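Local coordinates for protein probable thiosulfate sulfurtransferase (Thermus thermophilus, PDB 2EG4) that probably transfers sulfur from thiosulfate to an acceptor such as cyanide, as rhodaneses do, and binds a zinc ion, at residues A[48-59]-A[108-117]. Sequence-based numbering, arbitrary orientation.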
ATOM      1  N   GLU A  48       0.775 -10.243 -10.731  1.00 17.45           N
ATOM      2  CA  GLU A  48       1.105 -11.429  -9.949  1.00 19.36           C
ATOM      3  C   GLU A  48       2.447 -12.009 -10.396  1.00 20.77           C
ATOM      4  O   GLU A  48       3.251 -12.400  -9.553  1.00 20.65           O
ATOM      5  CB  GLU A  48      -0.016 -12.462 -10.095  1.00 20.84           C
ATOM      6  CG  GLU A  48       0.147 -13.724  -9.267  1.00 23.28           C
ATOM      7  CD  GLU A  48      -0.996 -14.695  -9.503  1.00 26.86           C
ATOM      8  OE1 GLU A  48      -1.953 -14.710  -8.696  1.00 27.94           O
ATOM      9  OE2 GLU A  48      -0.936 -15.437 -10.509  1.00 28.75           O
ATOM     10  N   GLY A  49       2.693 -12.055 -11.714  1.00 19.50           N
ATOM     11  CA  GLY A  49       3.956 -12.584 -12.219  1.00 22.77           C
ATOM     12  C   GLY A  49       5.135 -11.722 -11.800  1.00 21.70           C
ATOM     13  O   GLY A  49       6.209 -12.235 -11.455  1.00 21.84           O
ATOM     14  N   GLY A  50       4.931 -10.411 -11.829  1.00 18.88           N
ATOM     15  CA  GLY A  50       5.973  -9.469 -11.437  1.00 20.19           C
ATOM     16  C   GLY A  50       6.299  -9.636  -9.957  1.00 19.97           C
ATOM     17  O   GLY A  50       7.467  -9.546  -9.552  1.00 20.73           O
ATOM     18  N   LEU A  51       5.275  -9.889  -9.146  1.00 19.22           N
ATOM     19  CA  LEU A  51       5.508 -10.104  -7.716  1.00 18.93           C
ATOM     20  C   LEU A  51       6.257 -11.423  -7.521  1.00 19.65           C
ATOM     21  O   LEU A  51       7.151 -11.511  -6.695  1.00 20.62           O
ATOM     22  CB  LEU A  51       4.190 -10.113  -6.947  1.00 18.14           C
ATOM     23  CG  LEU A  51       3.526  -8.730  -6.854  1.00 18.14           C
ATOM     24  CD1 LEU A  51       2.079  -8.831  -6.377  1.00 20.85           C
ATOM     25  CD2 LEU A  51       4.316  -7.864  -5.868  1.00 20.32           C
ATOM     26  N   THR A  52       5.907 -12.452  -8.287  1.00 18.11           N
ATOM     27  CA  THR A  52       6.633 -13.726  -8.154  1.00 20.91           C
ATOM     28  C   THR A  52       8.122 -13.515  -8.404  1.00 21.65           C
ATOM     29  O   THR A  52       8.971 -14.012  -7.656  1.00 23.96           O
ATOM     30  CB  THR A  52       6.153 -14.771  -9.180  1.00 21.09           C
ATOM     31  OG1 THR A  52       4.859 -15.234  -8.808  1.00 20.61           O
ATOM     32  CG2 THR A  52       7.085 -15.970  -9.202  1.00 24.39           C
ATOM     33  N   GLU A  53       8.438 -12.778  -9.462  1.00 18.94           N
ATOM     34  CA  GLU A  53       9.828 -12.533  -9.829  1.00 19.89           C
ATOM     35  C   GLU A  53      10.542 -11.766  -8.726  1.00 21.50           C
ATOM     36  O   GLU A  53      11.686 -12.066  -8.383  1.00 22.13           O
ATOM     37  CB  GLU A  53       9.907 -11.746 -11.131  1.00 23.54           C
ATOM     38  CG  GLU A  53      11.300 -11.285 -11.490  1.00 26.48           C
ATOM     39  CD  GLU A  53      12.288 -12.432 -11.683  1.00 31.82           C
ATOM     40  OE1 GLU A  53      11.857 -13.590 -11.853  1.00 35.43           O
ATOM     41  OE2 GLU A  53      13.508 -12.160 -11.675  1.00 34.00           O
ATOM     42  N   LEU A  54       9.847 -10.783  -8.177  1.00 19.23           N
ATOM     43  CA  LEU A  54      10.400  -9.964  -7.102  1.00 20.26           C
ATOM     44  C   LEU A  54      10.635 -10.792  -5.850  1.00 21.75           C
ATOM     45  O   LEU A  54      11.698 -10.704  -5.222  1.00 22.02           O
ATOM     46  CB  LEU A  54       9.439  -8.820  -6.791  1.00 20.41           C
ATOM     47  CG  LEU A  54       9.855  -7.870  -5.660  1.00 21.76           C
ATOM     48  CD1 LEU A  54      11.073  -7.046  -6.051  1.00 21.65           C
ATOM     49  CD2 LEU A  54       8.684  -6.944  -5.368  1.00 21.36           C
ATOM     50  N   PHE A  55       9.639 -11.586  -5.477  1.00 20.14           N
ATOM     51  CA  PHE A  55       9.742 -12.434  -4.295  1.00 23.05           C
ATOM     52  C   PHE A  55      10.911 -13.408  -4.426  1.00 25.63           C
ATOM     53  O   PHE A  55      11.671 -13.610  -3.476  1.00 24.65           O
ATOM     54  CB  PHE A  55       8.459 -13.231  -4.093  1.00 23.24           C
ATOM     55  CG  PHE A  55       7.229 -12.393  -3.795  1.00 18.22           C
ATOM     56  CD1 PHE A  55       7.300 -11.011  -3.676  1.00 19.48           C
ATOM     57  CD2 PHE A  55       5.998 -13.017  -3.608  1.00 23.38           C
ATOM     58  CE1 PHE A  55       6.146 -10.250  -3.375  1.00 20.13           C
ATOM     59  CE2 PHE A  55       4.857 -12.280  -3.312  1.00 21.77           C
ATOM     60  CZ  PHE A  55       4.927 -10.896  -3.193  1.00 21.53           C
ATOM     61  N   GLN A  56      11.062 -14.011  -5.602  1.00 22.66           N
ATOM     62  CA  GLN A  56      12.154 -14.962  -5.805  1.00 26.34           C
ATOM     63  C   GLN A  56      13.521 -14.292  -5.806  1.00 23.66           C
ATOM     64  O   GLN A  56      14.467 -14.787  -5.186  1.00 28.02           O
ATOM     65  CB  GLN A  56      11.948 -15.736  -7.113  1.00 27.43           C
ATOM     66  CG  GLN A  56      10.638 -16.494  -7.140  1.00 30.61           C
ATOM     67  CD  GLN A  56      10.554 -17.481  -8.288  1.00 28.63           C
ATOM     68  OE1 GLN A  56      11.185 -17.296  -9.329  1.00 29.83           O
ATOM     69  NE2 GLN A  56       9.755 -18.524  -8.110  1.00 29.76           N
ATOM     70  N   THR A  57      13.630 -13.160  -6.484  1.00 22.25           N
ATOM     71  CA  THR A  57      14.895 -12.445  -6.568  1.00 24.25           C
ATOM     72  C   THR A  57      15.369 -11.957  -5.200  1.00 25.79           C
ATOM     73  O   THR A  57      16.571 -11.975  -4.926  1.00 23.52           O
ATOM     74  CB  THR A  57      14.802 -11.252  -7.547  1.00 25.22           C
ATOM     75  OG1 THR A  57      14.484 -11.734  -8.860  1.00 31.60           O
ATOM     76  CG2 THR A  57      16.133 -10.533  -7.635  1.00 29.08           C
ATOM     77  N   LEU A  58      14.433 -11.529  -4.349  1.00 24.21           N
ATOM     78  CA  LEU A  58      14.785 -11.047  -2.996  1.00 22.52           C
ATOM     79  C   LEU A  58      14.800 -12.154  -1.942  1.00 23.68           C
ATOM     80  O   LEU A  58      15.101 -11.912  -0.762  1.00 23.68           O
ATOM     81  CB  LEU A  58      13.811  -9.954  -2.545  1.00 20.02           C
ATOM     82  CG  LEU A  58      13.926  -8.621  -3.278  1.00 24.01           C
ATOM     83  CD1 LEU A  58      13.016  -7.595  -2.602  1.00 23.45           C
ATOM     84  CD2 LEU A  58      15.350  -8.132  -3.264  1.00 31.17           C
ATOM     85  N   GLY A  59      14.479 -13.371  -2.361  1.00 23.16           N
ATOM     86  CA  GLY A  59      14.453 -14.483  -1.424  1.00 25.35           C
ATOM     87  C   GLY A  59      13.402 -14.284  -0.350  1.00 26.98           C
ATOM     88  O   GLY A  59      13.631 -14.582   0.827  1.00 28.80           O
ATOM     89  N   PRO A 108      20.651 -12.780  -1.420  1.00 43.37           N
ATOM     90  CA  PRO A 108      19.857 -13.996  -1.239  1.00 44.53           C
ATOM     91  C   PRO A 108      19.890 -14.908  -2.460  1.00 45.79           C
ATOM     92  O   PRO A 108      20.095 -14.452  -3.587  1.00 42.71           O
ATOM     93  CB  PRO A 108      18.446 -13.457  -0.994  1.00 43.61           C
ATOM     94  CG  PRO A 108      18.667 -12.061  -0.515  1.00 42.87           C
ATOM     95  CD  PRO A 108      19.792 -11.587  -1.378  1.00 43.50           C
ATOM     96  N   GLU A 109      19.709 -16.199  -2.224  1.00 47.85           N
ATOM     97  CA  GLU A 109      19.641 -17.150  -3.319  1.00 50.86           C
ATOM     98  C   GLU A 109      18.156 -17.140  -3.664  1.00 50.62           C
ATOM     99  O   GLU A 109      17.312 -17.170  -2.765  1.00 51.24           O
ATOM    100  CB  GLU A 109      20.072 -18.545  -2.863  1.00 53.66           C
ATOM    101  CG  GLU A 109      21.581 -18.763  -2.854  1.00 57.73           C
ATOM    102  CD  GLU A 109      21.966 -20.162  -2.396  1.00 61.90           C
ATOM    103  OE1 GLU A 109      21.391 -21.144  -2.921  1.00 63.84           O
ATOM    104  OE2 GLU A 109      22.847 -20.284  -1.516  1.00 62.56           O
ATOM    105  N   ARG A 110      17.840 -17.072  -4.951  1.00 50.53           N
ATOM    106  CA  ARG A 110      16.450 -17.042  -5.398  1.00 51.39           C
ATOM    107  C   ARG A 110      15.557 -18.080  -4.737  1.00 51.86           C
ATOM    108  O   ARG A 110      15.769 -19.278  -4.921  1.00 55.59           O
ATOM    109  CB  ARG A 110      16.365 -17.269  -6.905  1.00 49.92           C
ATOM    110  CG  ARG A 110      16.944 -16.181  -7.768  1.00 49.17           C
ATOM    111  CD  ARG A 110      16.663 -16.506  -9.226  1.00 49.33           C
ATOM    112  NE  ARG A 110      15.230 -16.529  -9.534  1.00 47.79           N
ATOM    113  CZ  ARG A 110      14.543 -15.481  -9.978  1.00 45.85           C
ATOM    114  NH1 ARG A 110      15.151 -14.320 -10.167  1.00 45.35           N
ATOM    115  NH2 ARG A 110      13.248 -15.592 -10.248  1.00 43.22           N
ATOM    116  N   THR A 111      14.564 -17.641  -3.969  1.00 50.31           N
ATOM    117  CA  THR A 111      13.648 -18.604  -3.371  1.00 48.80           C
ATOM    118  C   THR A 111      12.780 -19.059  -4.541  1.00 47.80           C
ATOM    119  O   THR A 111      12.903 -18.524  -5.642  1.00 47.08           O
ATOM    120  CB  THR A 111      12.759 -17.982  -2.247  1.00 50.00           C
ATOM    121  OG1 THR A 111      12.195 -16.744  -2.687  1.00 47.82           O
ATOM    122  CG2 THR A 111      13.581 -17.744  -0.985  1.00 49.37           C
ATOM    123  N   GLU A 112      11.917 -20.047  -4.326  1.00 46.14           N
ATOM    124  CA  GLU A 112      11.072 -20.530  -5.414  1.00 45.58           C
ATOM    125  C   GLU A 112       9.608 -20.243  -5.147  1.00 43.67           C
ATOM    126  O   GLU A 112       8.716 -20.835  -5.761  1.00 43.40           O
ATOM    127  CB  GLU A 112      11.288 -22.030  -5.632  1.00 48.12           C
ATOM    128  CG  GLU A 112      12.625 -22.363  -6.284  1.00 52.26           C
ATOM    129  CD  GLU A 112      12.787 -23.845  -6.565  1.00 55.60           C
ATOM    130  OE1 GLU A 112      12.782 -24.636  -5.595  1.00 56.73           O
ATOM    131  OE2 GLU A 112      12.914 -24.219  -7.755  1.00 57.05           O
ATOM    132  N   VAL A 113       9.375 -19.322  -4.223  1.00 41.58           N
ATOM    133  CA  VAL A 113       8.036 -18.918  -3.852  1.00 39.57           C
ATOM    134  C   VAL A 113       7.321 -18.378  -5.086  1.00 38.41           C
ATOM    135  O   VAL A 113       7.948 -17.829  -5.990  1.00 37.49           O
ATOM    136  CB  VAL A 113       8.078 -17.805  -2.784  1.00 40.88           C
ATOM    137  CG1 VAL A 113       8.733 -16.570  -3.370  1.00 41.49           C
ATOM    138  CG2 VAL A 113       6.673 -17.482  -2.291  1.00 40.48           C
ATOM    139  N   VAL A 114       6.009 -18.543  -5.124  1.00 36.59           N
ATOM    140  CA  VAL A 114       5.232 -18.046  -6.249  1.00 34.72           C
ATOM    141  C   VAL A 114       4.110 -17.200  -5.689  1.00 32.13           C
ATOM    142  O   VAL A 114       3.387 -17.627  -4.792  1.00 31.77           O
ATOM    143  CB  VAL A 114       4.638 -19.204  -7.074  1.00 36.90           C
ATOM    144  CG1 VAL A 114       3.760 -18.654  -8.186  1.00 37.66           C
ATOM    145  CG2 VAL A 114       5.765 -20.045  -7.650  1.00 36.52           C
ATOM    146  N   ALA A 115       3.967 -15.991  -6.210  1.00 26.56           N
ATOM    147  CA  ALA A 115       2.920 -15.103  -5.739  1.00 23.50           C
ATOM    148  C   ALA A 115       1.548 -15.628  -6.131  1.00 25.69           C
ATOM    149  O   ALA A 115       1.398 -16.290  -7.153  1.00 26.45           O
ATOM    150  CB  ALA A 115       3.124 -13.698  -6.318  1.00 21.78           C
ATOM    151  N   LYS A 116       0.558 -15.327  -5.299  1.00 26.04           N
ATOM    152  CA  LYS A 116      -0.835 -15.705  -5.535  1.00 26.72           C
ATOM    153  C   LYS A 116      -1.623 -14.464  -5.134  1.00 24.44           C
ATOM    154  O   LYS A 116      -1.705 -14.128  -3.944  1.00 26.11           O
ATOM    155  CB  LYS A 116      -1.237 -16.887  -4.650  1.00 30.49           C
ATOM    156  CG  LYS A 116      -2.654 -17.374  -4.884  1.00 34.81           C
ATOM    157  CD  LYS A 116      -2.796 -17.956  -6.275  1.00 40.73           C
ATOM    158  CE  LYS A 116      -4.172 -18.554  -6.492  1.00 45.22           C
ATOM    159  NZ  LYS A 116      -4.242 -19.317  -7.772  1.00 46.27           N
ATOM    160  N   LEU A 117      -2.206 -13.770  -6.108  1.00 24.21           N
ATOM    161  CA  LEU A 117      -2.938 -12.542  -5.802  1.00 24.31           C
ATOM    162  C   LEU A 117      -4.060 -12.636  -4.800  1.00 28.90           C
ATOM    163  O   LEU A 117      -4.955 -13.474  -4.908  1.00 24.67           O
ATOM    164  CB  LEU A 117      -3.527 -11.905  -7.059  1.00 29.23           C
ATOM    165  CG  LEU A 117      -2.651 -11.124  -8.032  1.00 31.21           C
ATOM    166  CD1 LEU A 117      -3.574 -10.273  -8.910  1.00 27.46           C
ATOM    167  CD2 LEU A 117      -1.665 -10.222  -7.297  1.00 30.85           C
TER
HETATM  168  O   HOH W   1      18.463 -13.765  -5.766  1.00 34.87           O
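Pro108 sets CB and CG against the carbonyl oxygen of Leu58, and one water donates to both Pro108 O and Thr57 O. Arg110 bends at chi3 (63°) to bring NH1 and NH2 end-on to the carboxylate of Glu53 in a salt bridge, with Arg110 NH2 2.9 Å from Glu53 OE1 and Arg110 NH1 3.1 Å from Glu53 OE2. Both oxygens lie near the guanidinium plane but are met from above their own carboxylate plane. Arg110 NH2 also donates to Gln56 OE1 at 2.8 Å, in the carbonyl plane on a lone pair, with the amide turned 87° from the guanidinium. Thr111 N gives a weak bond to Gln56 O, while Thr111 CG2 sits 3.4 Å from Gly59 CA, in the positive-phi residue of the Schellman motif closing the helix. At Val113, the carbonyl oxygen takes a bond from Gln56 NE2 (2.9 Å from Val113 O), and CG1 presses on Phe55 CB. A leucine in place of Gln56 would probably leave Val113 O without this donor and cost Arg110 NH2 its amide acceptor. Ala115 N donates to Thr52 OG1 (2.8 Å), and the Ala115 methyl packs against Leu51 CB and Phe55 CE2. Last, Leu117 N meets the anti lone pair of Glu48 OE1 almost straight (177°, 2.8 Å); Glu48 can reach it because its CG stands anti to the backbone N and the chain runs on extended. The irregular chain between strand 89-92 and helix 125-129 thus runs along helix 41-57, consistent with a two-domain rhodanese whose halves are joined by a surface segment.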